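Side-chain contact in molybdopterin converting factor, subunit 1 (Pyrococcus furiosus, PDB 1VJK), which is probably the small ubiquitin-like (MoaD-type) subunit of molybdopterin synthase, which would carry sulfur for molybdenum cofactor biosynthesis: residues E56-G61 / A66-A71. Sequence-based numbering, arbitrary orientation.
Sequences EVFGEG and ADVNIA
The D67 carboxylate takes the backbone N-H of V57: V57 N donates almost straight (175°) to D67 OD2 at 2.8 Å, on the anti lone pair. V57 O accepts from V68 N and, weakly, from D67 N, while G59 N reaches V68 O at 2.8 Å, making a single bridge centred on F58 and V68. V68 O also accepts from N69 ND2, which sits above the carbonyl plane. A water that accepts from I70 N also bonds G59 O and G61 O, tying the two segments beyond the bridge. V68 CB lies over one face of the F58 ring, 4.0 Å from its centroid, a CH-pi contact; V68 CG1, anti to the backbone N (chi1 -174°), reaches F58 CE1, and I70 CG2 meets the ring edge. The carboxylates of E56 and D67 are nearly perpendicular, with E56 OE1 3.6 Å from D67 OD2, a closeness probably eased by the salt bridge from E56 to R19. Without the carboxylate of D67, as with an alanine here, V57 N is likely to be left without its acceptor in this contact. The bridge joins the loop after helix 39-49 to the residue just before edge strand 69-72; F58 packs on I43 of that helix, V68 on F20 of helix 19-24 and V91 of strand 88-92.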
loop_
_atom_site.group_PDB
_atom_site.type_symbol
_atom_site.label_atom_id
_atom_site.label_comp_id
_atom_site.label_asym_id
_atom_site.label_seq_id
_atom_site.Cartn_x
_atom_site.Cartn_y
_atom_site.Cartn_z
ATOM N N GLU A 56 6.120 8.469 -6.705
ATOM C CA GLU A 56 6.820 7.830 -5.599
ATOM C C GLU A 56 7.174 6.401 -5.975
ATOM O O GLU A 56 6.333 5.641 -6.458
ATOM C CB GLU A 56 5.952 7.836 -4.332
ATOM C CG GLU A 56 5.500 9.225 -3.912
ATOM C CD GLU A 56 6.607 10.038 -3.265
ATOM O OE1 GLU A 56 7.651 9.458 -2.933
ATOM O OE2 GLU A 56 6.442 11.279 -3.115
ATOM N N VAL A 57 8.414 6.014 -5.717
ATOM C CA VAL A 57 8.849 4.668 -6.066
ATOM C C VAL A 57 8.541 3.698 -4.923
ATOM O O VAL A 57 9.022 3.877 -3.799
ATOM C CB VAL A 57 10.337 4.639 -6.417
ATOM C CG1 VAL A 57 10.811 3.219 -6.693
ATOM C CG2 VAL A 57 10.593 5.521 -7.637
ATOM N N PHE A 58 7.698 2.703 -5.204
ATOM C CA PHE A 58 7.399 1.648 -4.230
ATOM C C PHE A 58 8.412 0.530 -4.348
ATOM O O PHE A 58 8.742 0.080 -5.445
ATOM C CB PHE A 58 5.996 1.066 -4.465
ATOM C CG PHE A 58 4.859 1.980 -4.053
ATOM C CD1 PHE A 58 4.030 1.630 -2.993
ATOM C CD2 PHE A 58 4.603 3.161 -4.746
ATOM C CE1 PHE A 58 2.965 2.459 -2.603
ATOM C CE2 PHE A 58 3.535 4.002 -4.368
ATOM C CZ PHE A 58 2.724 3.639 -3.303
ATOM N N GLY A 59 8.882 0.081 -3.208
ATOM C CA GLY A 59 9.771 -1.055 -3.167
ATOM C C GLY A 59 9.001 -2.350 -3.038
ATOM O O GLY A 59 7.815 -2.398 -2.648
ATOM N N GLU A 60 9.693 -3.427 -3.382
ATOM C CA GLU A 60 9.165 -4.755 -3.177
ATOM C C GLU A 60 9.836 -5.327 -1.947
ATOM O O GLU A 60 11.084 -5.445 -1.908
ATOM C CB GLU A 60 9.410 -5.622 -4.400
ATOM C CG GLU A 60 8.703 -6.960 -4.302
ATOM C CD GLU A 60 8.561 -7.700 -5.624
ATOM O OE1 GLU A 60 9.323 -7.415 -6.593
ATOM O OE2 GLU A 60 7.715 -8.613 -5.680
ATOM N N GLY A 61 9.036 -5.684 -0.951
ATOM C CA GLY A 61 9.548 -6.062 0.355
ATOM C C GLY A 61 10.301 -4.911 0.989
ATOM O O GLY A 61 9.993 -3.726 0.760
ATOM N N ALA A 66 13.910 2.778 -2.120
ATOM C CA ALA A 66 12.577 3.188 -2.568
ATOM C C ALA A 66 12.061 4.362 -1.748
ATOM O O ALA A 66 12.564 4.649 -0.671
ATOM C CB ALA A 66 11.620 2.005 -2.447
ATOM N N ASP A 67 11.058 5.052 -2.269
ATOM C CA ASP A 67 10.386 6.080 -1.486
ATOM C C ASP A 67 9.422 5.465 -0.475
ATOM O O ASP A 67 9.201 6.044 0.595
ATOM C CB ASP A 67 9.604 7.030 -2.389
ATOM C CG ASP A 67 10.487 7.779 -3.341
ATOM O OD1 ASP A 67 11.423 8.472 -2.860
ATOM O OD2 ASP A 67 10.341 7.732 -4.581
ATOM N N VAL A 68 8.837 4.313 -0.833
ATOM C CA VAL A 68 7.759 3.715 -0.067
ATOM C C VAL A 68 8.059 2.240 0.095
ATOM O O VAL A 68 8.459 1.583 -0.862
ATOM C CB VAL A 68 6.390 3.809 -0.827
ATOM C CG1 VAL A 68 5.238 3.317 0.049
ATOM C CG2 VAL A 68 6.087 5.227 -1.327
ATOM N N ASN A 69 7.798 1.721 1.292
ATOM C CA ASN A 69 7.706 0.284 1.504
ATOM C C ASN A 69 6.338 -0.017 2.062
ATOM O O ASN A 69 5.665 0.867 2.630
ATOM C CB ASN A 69 8.752 -0.220 2.528
ATOM C CG ASN A 69 10.203 -0.308 1.976
ATOM O OD1 ASN A 69 11.092 -0.774 2.699
ATOM N ND2 ASN A 69 10.442 0.137 0.736
ATOM N N ILE A 70 5.912 -1.265 1.892
ATOM C CA ILE A 70 4.599 -1.682 2.423
ATOM C C ILE A 70 4.741 -2.927 3.262
ATOM O O ILE A 70 5.748 -3.653 3.157
ATOM C CB ILE A 70 3.527 -1.889 1.309
ATOM C CG1 ILE A 70 3.850 -3.106 0.420
ATOM C CG2 ILE A 70 3.280 -0.579 0.507
ATOM C CD1 ILE A 70 3.243 -4.467 0.934
ATOM N N ALA A 71 3.784 -3.157 4.140
ATOM C CA ALA A 71 3.733 -4.387 4.909
ATOM C C ALA A 71 2.300 -4.816 5.000
ATOM O O ALA A 71 1.376 -3.987 5.104
ATOM C CB ALA A 71 4.333 -4.203 6.314
HETATM O O HOH W 1 7.671 -2.729 0.139
#